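Local coordinates for decapping and exoribonuclease protein 1 (Kluyveromyces lactis, PDB 4GPS), which removes NAD caps and methylguanosine caps from the 5' ends of RNA and degrades RNA in the 5'-3' direction, using divalent metal ions, at residues 183-188 with 375-380; 65-70 with 406-411; 281-286 with 292-297; 119-124 with 285-290. One frame throughout, in Å; residues are numbered along the deposited sequence.

Contact 1. Residues 183-188 with 375-380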
loop_
_atom_site.group_PDB
_atom_site.type_symbol
_atom_site.label_atom_id
_atom_site.label_comp_id
_atom_site.label_asym_id
_atom_site.label_seq_id
_atom_site.Cartn_x
_atom_site.Cartn_y
_atom_site.Cartn_z
ATOM N N HIS A 183 -3.821 2.707 0.557
ATOM C CA HIS A 183 -4.190 2.054 1.808
ATOM C C HIS A 183 -5.418 1.145 1.665
ATOM O O HIS A 183 -5.435 0.042 2.198
ATOM C CB HIS A 183 -4.464 3.115 2.895
ATOM C CG HIS A 183 -4.371 2.581 4.283
ATOM N ND1 HIS A 183 -3.174 2.483 4.964
ATOM C CD2 HIS A 183 -5.308 2.027 5.094
ATOM C CE1 HIS A 183 -3.374 1.889 6.131
ATOM N NE2 HIS A 183 -4.660 1.601 6.235
ATOM N N HIS A 184 -6.452 1.598 0.959
ATOM C CA HIS A 184 -7.654 0.775 0.822
ATOM C C HIS A 184 -7.504 -0.376 -0.138
ATOM O O HIS A 184 -8.207 -1.375 0.009
ATOM C CB HIS A 184 -8.865 1.602 0.415
ATOM C CG HIS A 184 -9.150 2.728 1.346
ATOM N ND1 HIS A 184 -9.116 2.580 2.717
ATOM C CD2 HIS A 184 -9.401 4.037 1.111
ATOM C CE1 HIS A 184 -9.325 3.753 3.287
ATOM N NE2 HIS A 184 -9.500 4.653 2.335
ATOM N N ILE A 185 -6.616 -0.248 -1.129
ATOM C CA ILE A 185 -6.427 -1.350 -2.042
ATOM C C ILE A 185 -5.675 -2.393 -1.205
ATOM O O ILE A 185 -6.029 -3.564 -1.178
ATOM C CB ILE A 185 -5.631 -0.941 -3.321
ATOM C CG1 ILE A 185 -6.367 0.178 -4.094
ATOM C CG2 ILE A 185 -5.516 -2.131 -4.228
ATOM C CD1 ILE A 185 -7.808 -0.196 -4.428
ATOM N N ILE A 186 -4.658 -1.970 -0.481
ATOM C CA ILE A 186 -3.970 -2.918 0.353
ATOM C C ILE A 186 -4.981 -3.613 1.316
ATOM O O ILE A 186 -4.971 -4.848 1.436
ATOM C CB ILE A 186 -2.830 -2.231 1.157
ATOM C CG1 ILE A 186 -1.739 -1.778 0.200
ATOM C CG2 ILE A 186 -2.212 -3.200 2.185
ATOM C CD1 ILE A 186 -0.898 -0.650 0.757
ATOM N N ASP A 187 -5.862 -2.848 1.973
ATOM C CA ASP A 187 -6.813 -3.455 2.915
ATOM C C ASP A 187 -7.651 -4.547 2.255
ATOM O O ASP A 187 -7.878 -5.599 2.844
ATOM C CB ASP A 187 -7.811 -2.441 3.526
ATOM C CG ASP A 187 -7.163 -1.441 4.491
ATOM O OD1 ASP A 187 -6.219 -1.807 5.237
ATOM O OD2 ASP A 187 -7.631 -0.269 4.499
ATOM N N ILE A 188 -8.137 -4.275 1.050
ATOM C CA ILE A 188 -8.958 -5.225 0.350
ATOM C C ILE A 188 -8.180 -6.486 -0.007
ATOM O O ILE A 188 -8.715 -7.571 0.111
ATOM C CB ILE A 188 -9.524 -4.607 -0.930
ATOM C CG1 ILE A 188 -10.573 -3.563 -0.565
ATOM C CG2 ILE A 188 -10.070 -5.724 -1.854
ATOM C CD1 ILE A 188 -10.780 -2.498 -1.647
ATOM N N ASP A 375 -4.195 -13.942 -6.322
ATOM C CA ASP A 375 -5.410 -14.580 -6.847
ATOM C C ASP A 375 -6.653 -13.931 -6.249
ATOM O O ASP A 375 -7.632 -13.647 -6.970
ATOM C CB ASP A 375 -5.443 -16.086 -6.546
ATOM C CG ASP A 375 -4.399 -16.877 -7.327
ATOM O OD1 ASP A 375 -4.000 -16.475 -8.456
ATOM O OD2 ASP A 375 -3.986 -17.928 -6.799
ATOM N N TRP A 376 -6.611 -13.696 -4.930
ATOM C CA TRP A 376 -7.707 -13.058 -4.209
ATOM C C TRP A 376 -7.987 -11.673 -4.819
ATOM O O TRP A 376 -9.145 -11.289 -5.024
ATOM C CB TRP A 376 -7.331 -12.885 -2.745
ATOM C CG TRP A 376 -8.247 -11.950 -2.024
ATOM C CD1 TRP A 376 -7.940 -10.708 -1.560
ATOM C CD2 TRP A 376 -9.633 -12.177 -1.683
ATOM N NE1 TRP A 376 -9.033 -10.147 -0.955
ATOM C CE2 TRP A 376 -10.087 -11.020 -1.015
ATOM C CE3 TRP A 376 -10.530 -13.243 -1.884
ATOM C CZ2 TRP A 376 -11.404 -10.895 -0.536
ATOM C CZ3 TRP A 376 -11.833 -13.115 -1.411
ATOM C CH2 TRP A 376 -12.257 -11.946 -0.745
ATOM N N PHE A 377 -6.896 -10.938 -5.072
ATOM C CA PHE A 377 -6.931 -9.617 -5.671
ATOM C C PHE A 377 -7.751 -9.629 -6.975
ATOM O O PHE A 377 -8.665 -8.820 -7.148
ATOM C CB PHE A 377 -5.495 -9.161 -5.965
ATOM C CG PHE A 377 -5.402 -7.855 -6.688
ATOM C CD1 PHE A 377 -4.622 -7.741 -7.825
ATOM C CD2 PHE A 377 -5.992 -6.706 -6.163
ATOM C CE1 PHE A 377 -4.410 -6.492 -8.418
ATOM C CE2 PHE A 377 -5.792 -5.458 -6.742
ATOM C CZ PHE A 377 -4.994 -5.350 -7.866
ATOM N N GLN A 378 -7.383 -10.537 -7.881
ATOM C CA GLN A 378 -8.048 -10.720 -9.173
ATOM C C GLN A 378 -9.509 -11.043 -8.973
ATOM O O GLN A 378 -10.354 -10.557 -9.736
ATOM C CB GLN A 378 -7.419 -11.887 -9.952
ATOM C CG GLN A 378 -6.072 -11.563 -10.624
ATOM C CD GLN A 378 -6.204 -10.459 -11.678
ATOM O OE1 GLN A 378 -7.165 -10.450 -12.456
ATOM N NE2 GLN A 378 -5.235 -9.538 -11.716
ATOM N N HIS A 379 -9.798 -11.859 -7.952
ATOM C CA HIS A 379 -11.172 -12.276 -7.663
ATOM C C HIS A 379 -12.144 -11.215 -7.149
ATOM O O HIS A 379 -13.099 -10.903 -7.867
ATOM C CB HIS A 379 -11.208 -13.468 -6.687
ATOM C CG HIS A 379 -12.590 -14.005 -6.446
ATOM N ND1 HIS A 379 -13.233 -14.836 -7.337
ATOM C CD2 HIS A 379 -13.465 -13.800 -5.432
ATOM C CE1 HIS A 379 -14.443 -15.122 -6.882
ATOM N NE2 HIS A 379 -14.607 -14.508 -5.728
ATOM N N ILE A 380 -11.937 -10.668 -5.941
ATOM C CA ILE A 380 -12.903 -9.686 -5.403
ATOM C C ILE A 380 -13.008 -8.459 -6.224
ATOM O O ILE A 380 -14.065 -7.845 -6.220
ATOM C CB ILE A 380 -12.646 -9.130 -3.949
ATOM C CG1 ILE A 380 -11.236 -9.431 -3.529
ATOM C CG2 ILE A 380 -13.772 -9.539 -2.986
ATOM C CD1 ILE A 380 -10.341 -8.388 -4.020
#
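Trp376 and Ile188 make the polar link where two helices of the DXO/Rai1 nuclease fold cross nearly at right angles, helix 182-190 against the long helix 370-393. The short segments run at 104° to each other with their axes 11.0 Å apart, a wide spacing that side chains have to bridge. The polar part is a single hydrogen bond: Trp376 NE1 donates to Ile188 O at 2.8 Å, with an N-H...O angle of 167°. The carbonyl oxygen sits in the plane of the indole, at the edge carrying the N-H, so the buried ring nitrogen is satisfied by main chain. CG of Trp376 stands anti to the backbone N (chi1 166°), which carries the indole out toward the other helix. Around the pair, Ile212 of strand 210-213 packs on both Ile185 and Ile188, while Phe67 meets the Trp376 ring edge-to-face.

The apolar part consists of two separate touches. Ile185 brings its CG2 methyl obliquely to CE2 of Phe377, at 4.2 Å. In the second, Ile380 keeps CG1 over one face of the Trp376 indole, offset toward its rim, and sends CD1 onward to Ile188, where it lies 3.4 Å from the CG2 methyl.

Contact 2. Residues 65-70 with 406-411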
loop_
_atom_site.group_PDB
_atom_site.type_symbol
_atom_site.label_atom_id
_atom_site.label_comp_id
_atom_site.label_asym_id
_atom_site.label_seq_id
_atom_site.Cartn_x
_atom_site.Cartn_y
_atom_site.Cartn_z
ATOM N N LYS A 65 -15.426 -16.932 -0.173
ATOM C CA LYS A 65 -14.437 -17.827 0.441
ATOM C C LYS A 65 -13.893 -18.918 -0.474
ATOM O O LYS A 65 -12.810 -19.460 -0.231
ATOM C CB LYS A 65 -14.983 -18.504 1.703
ATOM C CG LYS A 65 -13.863 -19.152 2.553
ATOM C CD LYS A 65 -14.387 -19.899 3.798
ATOM C CE LYS A 65 -15.261 -19.006 4.708
ATOM N NZ LYS A 65 -15.826 -19.681 5.920
ATOM N N LYS A 66 -14.632 -19.251 -1.516
ATOM C CA LYS A 66 -14.168 -20.280 -2.411
ATOM C C LYS A 66 -13.573 -19.691 -3.673
ATOM O O LYS A 66 -13.679 -20.266 -4.746
ATOM C CB LYS A 66 -15.317 -21.239 -2.725
ATOM C CG LYS A 66 -15.724 -22.081 -1.504
ATOM C CD LYS A 66 -16.636 -23.254 -1.848
ATOM C CE LYS A 66 -18.023 -22.779 -2.261
ATOM N NZ LYS A 66 -18.008 -21.856 -3.449
ATOM N N PHE A 67 -12.947 -18.532 -3.526
ATOM C CA PHE A 67 -12.317 -17.843 -4.640
ATOM C C PHE A 67 -11.194 -18.708 -5.205
ATOM O O PHE A 67 -10.426 -19.326 -4.473
ATOM C CB PHE A 67 -11.772 -16.473 -4.188
ATOM C CG PHE A 67 -10.570 -16.551 -3.295
ATOM C CD1 PHE A 67 -9.285 -16.487 -3.825
ATOM C CD2 PHE A 67 -10.716 -16.726 -1.921
ATOM C CE1 PHE A 67 -8.157 -16.598 -2.998
ATOM C CE2 PHE A 67 -9.593 -16.838 -1.077
ATOM C CZ PHE A 67 -8.310 -16.773 -1.622
ATOM N N PRO A 68 -11.091 -18.769 -6.527
ATOM C CA PRO A 68 -10.052 -19.571 -7.196
ATOM C C PRO A 68 -8.640 -19.135 -6.786
ATOM O O PRO A 68 -8.277 -17.964 -6.957
ATOM C CB PRO A 68 -10.301 -19.306 -8.682
ATOM C CG PRO A 68 -11.787 -18.908 -8.737
ATOM C CD PRO A 68 -11.950 -18.059 -7.493
ATOM N N HIS A 69 -7.850 -20.066 -6.259
ATOM C CA HIS A 69 -6.507 -19.729 -5.859
ATOM C C HIS A 69 -5.521 -20.863 -5.857
ATOM O O HIS A 69 -5.849 -22.014 -5.568
ATOM C CB HIS A 69 -6.506 -19.078 -4.487
ATOM C CG HIS A 69 -6.994 -19.959 -3.384
ATOM N ND1 HIS A 69 -6.168 -20.838 -2.715
ATOM C CD2 HIS A 69 -8.204 -20.042 -2.776
ATOM C CE1 HIS A 69 -6.842 -21.417 -1.736
ATOM N NE2 HIS A 69 -8.080 -20.951 -1.749
ATOM N N VAL A 70 -4.291 -20.499 -6.193
ATOM C CA VAL A 70 -3.155 -21.389 -6.248
ATOM C C VAL A 70 -2.912 -22.038 -4.871
ATOM O O VAL A 70 -3.314 -21.510 -3.824
ATOM C CB VAL A 70 -1.942 -20.565 -6.677
ATOM C CG1 VAL A 70 -0.726 -21.150 -6.148
ATOM C CG2 VAL A 70 -1.876 -20.480 -8.189
ATOM N N THR A 406 -14.657 -11.995 8.193
ATOM C CA THR A 406 -13.386 -12.637 8.359
ATOM C C THR A 406 -13.534 -13.972 7.620
ATOM O O THR A 406 -12.551 -14.674 7.442
ATOM C CB THR A 406 -13.031 -12.898 9.829
ATOM O OG1 THR A 406 -14.160 -13.469 10.502
ATOM C CG2 THR A 406 -12.607 -11.594 10.508
ATOM N N ASN A 407 -14.757 -14.304 7.190
ATOM C CA ASN A 407 -15.027 -15.545 6.425
ATOM C C ASN A 407 -15.049 -15.249 4.945
ATOM O O ASN A 407 -15.488 -16.081 4.156
ATOM C CB ASN A 407 -16.410 -16.151 6.726
ATOM C CG ASN A 407 -16.591 -16.537 8.173
ATOM O OD1 ASN A 407 -15.821 -17.338 8.720
ATOM N ND2 ASN A 407 -17.623 -15.973 8.811
ATOM N N LEU A 408 -14.624 -14.049 4.575
ATOM C CA LEU A 408 -14.626 -13.611 3.191
ATOM C C LEU A 408 -16.029 -13.504 2.609
ATOM O O LEU A 408 -16.221 -13.657 1.404
ATOM C CB LEU A 408 -13.755 -14.517 2.326
ATOM C CG LEU A 408 -12.354 -14.683 2.928
ATOM C CD1 LEU A 408 -11.457 -15.416 1.932
ATOM C CD2 LEU A 408 -11.769 -13.319 3.275
ATOM N N THR A 409 -17.022 -13.257 3.454
ATOM C CA THR A 409 -18.361 -13.054 2.917
ATOM C C THR A 409 -18.510 -11.556 2.605
ATOM O O THR A 409 -18.352 -10.700 3.487
ATOM C CB THR A 409 -19.454 -13.468 3.903
ATOM O OG1 THR A 409 -19.521 -14.898 3.951
ATOM C CG2 THR A 409 -20.814 -12.913 3.460
ATOM N N LEU A 410 -18.805 -11.252 1.345
ATOM C CA LEU A 410 -18.961 -9.886 0.880
ATOM C C LEU A 410 -20.387 -9.369 1.079
ATOM O O LEU A 410 -21.334 -10.036 0.702
ATOM C CB LEU A 410 -18.598 -9.817 -0.626
ATOM C CG LEU A 410 -19.053 -8.566 -1.392
ATOM C CD1 LEU A 410 -18.273 -7.375 -0.856
ATOM C CD2 LEU A 410 -18.855 -8.733 -2.897
ATOM N N SER A 411 -20.526 -8.178 1.662
ATOM C CA SER A 411 -21.833 -7.531 1.880
ATOM C C SER A 411 -21.907 -6.130 1.269
ATOM O O SER A 411 -21.080 -5.278 1.582
ATOM C CB SER A 411 -22.141 -7.404 3.367
ATOM O OG SER A 411 -22.753 -8.576 3.829
#
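Lys65 and Leu408 bring the two backbones to 5.0 Å between their CA atoms, where the loop leaving strand 60-63 passes the turn that leads into strand 409-414. This turn belongs to the beta hairpin of strands 399-404 and 409-414, and the antiparallel pairing of 60-63 with 409-414 places the N-terminal strand beside it; Leu408 carries the turn through with a positive phi of 65°. Beyond Lys65 the loop moves away from the turn.

On the exposed side, Lys65 and Asn407 lie alongside each other, pointing the same way. The lysine's aliphatic chain runs past the Asn407 carbonyl and bends at chi3 (-55°), which brings CE to 3.0 Å from Asn407 O. Its NZ remains 3.7 Å from Asn407 OD1, so the pairing rests on the methylenes rather than on the charge.

On the buried side, Leu408 points toward the loop and Phe67 points back. His379 of helix 370-393 packs against CB of Phe67, while Pro192 and Tyr366 pack on Leu408. The loop is thereby laid over both the hairpin turn and the helix. Across the contact, the ring and the leucine meet at a slant, CE2 of Phe67 lying 3.8 Å from Leu408 CD1.

Contact 3. Residues 281-286 with 292-297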
loop_
_atom_site.group_PDB
_atom_site.type_symbol
_atom_site.label_atom_id
_atom_site.label_comp_id
_atom_site.label_asym_id
_atom_site.label_seq_id
_atom_site.Cartn_x
_atom_site.Cartn_y
_atom_site.Cartn_z
ATOM N N MET A 281 4.716 8.773 -0.814
ATOM C CA MET A 281 6.089 8.282 -0.914
ATOM C C MET A 281 6.916 9.029 0.112
ATOM O O MET A 281 6.877 10.259 0.166
ATOM C CB MET A 281 6.662 8.556 -2.302
ATOM C CG MET A 281 5.771 8.046 -3.433
ATOM S SD MET A 281 5.749 6.194 -3.657
ATOM C CE MET A 281 4.438 5.759 -2.573
ATOM N N ASP A 282 7.661 8.286 0.926
ATOM C CA ASP A 282 8.498 8.874 1.951
ATOM C C ASP A 282 9.691 9.590 1.391
ATOM O O ASP A 282 10.098 10.621 1.917
ATOM C CB ASP A 282 9.037 7.814 2.904
ATOM C CG ASP A 282 7.964 7.065 3.624
ATOM O OD1 ASP A 282 6.906 7.661 3.930
ATOM O OD2 ASP A 282 8.204 5.870 3.887
ATOM N N SER A 283 10.256 9.061 0.315
ATOM C CA SER A 283 11.443 9.696 -0.221
ATOM C C SER A 283 11.888 9.111 -1.518
ATOM O O SER A 283 11.356 8.093 -1.977
ATOM C CB SER A 283 12.599 9.500 0.754
ATOM O OG SER A 283 13.024 8.127 0.757
ATOM N N ILE A 284 12.893 9.761 -2.101
ATOM C CA ILE A 284 13.516 9.275 -3.328
ATOM C C ILE A 284 14.984 9.050 -3.026
ATOM O O ILE A 284 15.598 9.828 -2.291
ATOM C CB ILE A 284 13.511 10.268 -4.494
ATOM C CG1 ILE A 284 12.086 10.597 -4.921
ATOM C CG2 ILE A 284 14.203 9.622 -5.696
ATOM C CD1 ILE A 284 11.430 11.669 -4.082
ATOM N N ASN A 285 15.523 7.961 -3.560
ATOM C CA ASN A 285 16.939 7.660 -3.436
ATOM C C ASN A 285 17.518 8.428 -4.643
ATOM O O ASN A 285 17.338 8.013 -5.809
ATOM C CB ASN A 285 17.186 6.161 -3.604
ATOM C CG ASN A 285 18.652 5.817 -3.558
ATOM O OD1 ASN A 285 19.495 6.520 -4.138
ATOM N ND2 ASN A 285 18.976 4.734 -2.869
ATOM N N THR A 286 18.173 9.556 -4.381
ATOM C CA THR A 286 18.718 10.377 -5.463
ATOM C C THR A 286 19.777 9.709 -6.375
ATOM O O THR A 286 19.910 10.067 -7.551
ATOM C CB THR A 286 19.259 11.665 -4.884
ATOM O OG1 THR A 286 20.052 11.352 -3.733
ATOM C CG2 THR A 286 18.110 12.588 -4.478
ATOM N N THR A 292 11.746 5.292 -2.334
ATOM C CA THR A 292 12.203 4.432 -1.242
ATOM C C THR A 292 11.245 4.603 -0.039
ATOM O O THR A 292 11.137 5.685 0.546
ATOM C CB THR A 292 13.649 4.823 -0.865
ATOM O OG1 THR A 292 14.480 4.631 -2.020
ATOM C CG2 THR A 292 14.177 3.973 0.334
ATOM N N GLU A 293 10.525 3.530 0.285
ATOM C CA GLU A 293 9.550 3.521 1.366
ATOM C C GLU A 293 10.254 2.980 2.613
ATOM O O GLU A 293 10.841 1.888 2.606
ATOM C CB GLU A 293 8.342 2.655 0.976
ATOM C CG GLU A 293 7.864 2.944 -0.448
ATOM C CD GLU A 293 6.374 2.784 -0.634
ATOM O OE1 GLU A 293 5.620 3.330 0.192
ATOM O OE2 GLU A 293 5.951 2.128 -1.607
ATOM N N ILE A 294 10.199 3.789 3.661
ATOM C CA ILE A 294 10.841 3.539 4.935
ATOM C C ILE A 294 9.928 2.835 5.951
ATOM O O ILE A 294 8.797 3.262 6.204
ATOM C CB ILE A 294 11.336 4.891 5.486
ATOM C CG1 ILE A 294 12.268 5.509 4.434
ATOM C CG2 ILE A 294 11.999 4.727 6.875
ATOM C CD1 ILE A 294 12.802 6.842 4.806
ATOM N N LYS A 295 10.432 1.739 6.509
ATOM C CA LYS A 295 9.686 0.956 7.500
ATOM C C LYS A 295 10.535 0.786 8.764
ATOM O O LYS A 295 11.755 0.546 8.696
ATOM C CB LYS A 295 9.309 -0.431 6.940
ATOM C CG LYS A 295 8.312 -0.413 5.799
ATOM C CD LYS A 295 6.934 0.066 6.264
ATOM C CE LYS A 295 5.956 0.079 5.136
ATOM N NZ LYS A 295 4.631 0.563 5.560
ATOM N N SER A 296 9.874 0.938 9.902
ATOM C CA SER A 296 10.492 0.778 11.208
ATOM C C SER A 296 10.119 -0.629 11.692
ATOM O O SER A 296 8.955 -1.003 11.665
ATOM C CB SER A 296 9.929 1.822 12.166
ATOM O OG SER A 296 10.440 1.645 13.468
ATOM N N SER A 297 11.092 -1.414 12.141
ATOM C CA SER A 297 10.764 -2.761 12.600
ATOM C C SER A 297 11.709 -3.330 13.656
ATOM O O SER A 297 12.802 -2.829 13.899
ATOM C CB SER A 297 10.762 -3.709 11.390
ATOM O OG SER A 297 10.147 -4.944 11.676
HETATM O O HOH W 1 6.523 5.563 1.290
HETATM O O HOH W 2 16.853 3.014 -2.094
#
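Asp282 and Ile294 are joined by a side-chain-to-backbone hydrogen bond, Ile294 N to Asp282 OD2 at 2.9 Å, received on the anti lone pair of the carboxylate. CG of Asp282 lies anti to its own carbonyl carbon (chi1 -60°), a setting that carries the carboxylate across to the neighbouring strand. One residue on, Ser283 is tied to Thr292 twice: Thr292 N donates to Ser283 O at 2.9 Å, and Ser283 OG donates to Thr292 O at 3.1 Å. Two waters extend this network. The first accepts from Asp282 N and lies 2.6 Å from Glu293 OE1, to which it can donate; the second accepts from Asn285 ND2 and is hydrogen-bonded to Thr292 OG1, whose other partner is Thr290 O.

The hairpin of strands 273-285 and 290-297 carries the metal-binding core of this PD-(D/E)XK nuclease, in which Asp282, Glu293 and Ile294 bind the divalent cation together with Glu243 of helix 233-246. Lys295, next along the strand, is a probable substrate-binding residue. Glu293 OE2 is held by a salt bridge to Arg182, which would be expected to steady the carboxylate.

Packing completes the contact. Met281, bent at chi2 and chi3, leaves CE 3.9 Å from OE1 of Glu293. Ile294 rests on Leu242 and Leu246 of helix 233-246, and at the far end Asn285 CB lies 3.5 Å from Thr292 OG1.

Contact 4. Residues 119-124 with 285-290; sequences YIKDSK and NTLTDT
Ile120 and Asn285 meet at the more enclosed end of this contact, where the last turn of helix 114-122 packs on the connection of the beta hairpin formed by strands 273-285 and 290-297. That connection turns through a G1 beta bulge, Asp289 and Thr290 both facing Asn285, and Asp289 adopts the positive phi (50°) such a turn uses.

On the inner side, the isoleucine and asparagine side chains approach from opposite directions, CD1 of Ile120 lying 4.1 Å from ND2 of Asn285. Leu112 and Leu327 also pack on Ile120, and Cys117, a turn earlier on the helix, touches Asn285. The amide's oxygen is turned back into its own loop, where it forms an Asx motif: Thr288 N donates to Asn285 OD1 at 3.2 Å, from well above the carbonyl plane, and Leu287 N adds a weak bond to the same atom. These bonds restrain the rotation of the amide.

The outer side is looser and exposed. Leu287 projects toward the helix and crosses Lys121 at about a right angle, its CD1 lying against the lysine's methylenes, with CB at 4.0 Å and CD at 3.8 Å. The lysine runs extended past the leucine and bends only at chi4 (-62°), so its charged end leads away from the hairpin to a neighbour on its own helix: NZ of Lys121 forms a salt bridge with Asp122 OD1 at 3.0 Å.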
loop_
_atom_site.group_PDB
_atom_site.type_symbol
_atom_site.label_atom_id
_atom_site.label_comp_id
_atom_site.label_asym_id
_atom_site.label_seq_id
_atom_site.Cartn_x
_atom_site.Cartn_y
_atom_site.Cartn_z
ATOM N N TYR A 119 25.258 4.550 1.595
ATOM C CA TYR A 119 25.308 3.342 2.373
ATOM C C TYR A 119 24.592 2.223 1.625
ATOM O O TYR A 119 25.049 1.099 1.627
ATOM C CB TYR A 119 24.610 3.523 3.705
ATOM C CG TYR A 119 24.511 2.220 4.467
ATOM C CD1 TYR A 119 25.658 1.610 5.012
ATOM C CD2 TYR A 119 23.281 1.583 4.641
ATOM C CE1 TYR A 119 25.570 0.395 5.715
ATOM C CE2 TYR A 119 23.185 0.370 5.343
ATOM C CZ TYR A 119 24.324 -0.208 5.867
ATOM O OH TYR A 119 24.215 -1.399 6.526
ATOM N N ILE A 120 23.451 2.526 1.008
ATOM C CA ILE A 120 22.700 1.505 0.293
ATOM C C ILE A 120 23.455 0.995 -0.927
ATOM O O ILE A 120 23.452 -0.206 -1.205
ATOM C CB ILE A 120 21.320 2.048 -0.153
ATOM C CG1 ILE A 120 20.407 2.192 1.068
ATOM C CG2 ILE A 120 20.681 1.123 -1.206
ATOM C CD1 ILE A 120 19.175 3.006 0.802
ATOM N N LYS A 121 24.106 1.908 -1.645
ATOM C CA LYS A 121 24.862 1.559 -2.847
ATOM C C LYS A 121 26.130 0.754 -2.606
ATOM O O LYS A 121 26.444 -0.162 -3.365
ATOM C CB LYS A 121 25.228 2.836 -3.617
ATOM C CG LYS A 121 26.266 2.651 -4.742
ATOM C CD LYS A 121 26.556 3.992 -5.433
ATOM C CE LYS A 121 27.780 3.916 -6.342
ATOM N NZ LYS A 121 29.057 3.583 -5.619
ATOM N N ASP A 122 26.868 1.090 -1.556
ATOM C CA ASP A 122 28.123 0.402 -1.274
ATOM C C ASP A 122 27.969 -0.710 -0.258
ATOM O O ASP A 122 28.870 -1.507 -0.088
ATOM C CB ASP A 122 29.185 1.396 -0.755
ATOM C CG ASP A 122 29.538 2.496 -1.781
ATOM O OD1 ASP A 122 29.476 2.205 -3.013
ATOM O OD2 ASP A 122 29.893 3.640 -1.352
ATOM N N SER A 123 26.826 -0.765 0.405
ATOM C CA SER A 123 26.595 -1.737 1.464
ATOM C C SER A 123 27.573 -1.460 2.639
ATOM O O SER A 123 27.892 -2.345 3.431
ATOM C CB SER A 123 26.743 -3.170 0.919
ATOM O OG SER A 123 25.637 -3.530 0.097
ATOM N N LYS A 124 28.036 -0.218 2.745
ATOM C CA LYS A 124 28.951 0.187 3.810
ATOM C C LYS A 124 28.935 1.685 4.050
ATOM O O LYS A 124 28.696 2.458 3.139
ATOM C CB LYS A 124 30.380 -0.278 3.502
ATOM C CG LYS A 124 30.677 -1.592 4.221
ATOM C CD LYS A 124 31.923 -2.344 3.723
ATOM C CE LYS A 124 32.063 -3.693 4.469
ATOM N NZ LYS A 124 33.011 -4.627 3.792
ATOM N N ASN A 285 15.523 7.961 -3.560
ATOM C CA ASN A 285 16.939 7.660 -3.436
ATOM C C ASN A 285 17.518 8.428 -4.643
ATOM O O ASN A 285 17.338 8.013 -5.809
ATOM C CB ASN A 285 17.186 6.161 -3.604
ATOM C CG ASN A 285 18.652 5.817 -3.558
ATOM O OD1 ASN A 285 19.495 6.520 -4.138
ATOM N ND2 ASN A 285 18.976 4.734 -2.869
ATOM N N THR A 286 18.173 9.556 -4.381
ATOM C CA THR A 286 18.718 10.377 -5.463
ATOM C C THR A 286 19.777 9.709 -6.375
ATOM O O THR A 286 19.910 10.067 -7.551
ATOM C CB THR A 286 19.259 11.665 -4.884
ATOM O OG1 THR A 286 20.052 11.352 -3.733
ATOM C CG2 THR A 286 18.110 12.588 -4.478
ATOM N N LEU A 287 20.524 8.738 -5.851
ATOM C CA LEU A 287 21.509 8.036 -6.664
ATOM C C LEU A 287 20.835 7.091 -7.671
ATOM O O LEU A 287 21.328 6.886 -8.784
ATOM C CB LEU A 287 22.448 7.185 -5.798
ATOM C CG LEU A 287 23.317 7.801 -4.703
ATOM C CD1 LEU A 287 24.263 6.713 -4.163
ATOM C CD2 LEU A 287 24.104 8.982 -5.266
ATOM N N THR A 288 19.700 6.519 -7.294
ATOM C CA THR A 288 19.054 5.552 -8.158
ATOM C C THR A 288 17.743 6.037 -8.750
ATOM O O THR A 288 17.110 5.319 -9.531
ATOM C CB THR A 288 18.822 4.227 -7.366
ATOM O OG1 THR A 288 17.877 4.454 -6.308
ATOM C CG2 THR A 288 20.157 3.727 -6.722
ATOM N N ASP A 289 17.348 7.256 -8.388
ATOM C CA ASP A 289 16.088 7.840 -8.857
ATOM C C ASP A 289 14.917 6.868 -8.658
ATOM O O ASP A 289 14.072 6.662 -9.533
ATOM C CB ASP A 289 16.175 8.239 -10.328
ATOM C CG ASP A 289 15.009 9.108 -10.739
ATOM O OD1 ASP A 289 14.635 9.989 -9.931
ATOM O OD2 ASP A 289 14.471 8.917 -11.849
ATOM N N THR A 290 14.875 6.292 -7.470
ATOM C CA THR A 290 13.892 5.298 -7.128
ATOM C C THR A 290 13.194 5.650 -5.820
ATOM O O THR A 290 13.835 5.930 -4.801
ATOM C CB THR A 290 14.614 3.927 -6.995
ATOM O OG1 THR A 290 15.167 3.555 -8.272
ATOM C CG2 THR A 290 13.671 2.840 -6.474
#

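How the contacts relate
The four contacts fall into two pairs on opposite sides of the chain's centre. Contacts 1 and 2, with centres 11 Å apart, meet along helix 370-393: Asp375 OD2 of contact 1 lies 2.7 Å from Val70 N of contact 2, probably a hydrogen bond. Contacts 3 and 4, with centres 12 Å apart, share Asn285 and Thr286 and follow one hairpin from the metal site to its outer turn. Contact 3 supplies three of the metal-binding residues. Contact 1 comes nearer this site than contact 2, its nearest atoms lying about 7 Å from contact 3, whereas contact 2 stays about 22 Å away; Ile185 is about 9 Å, side chain to side chain, from the probable substrate-binding Gln317.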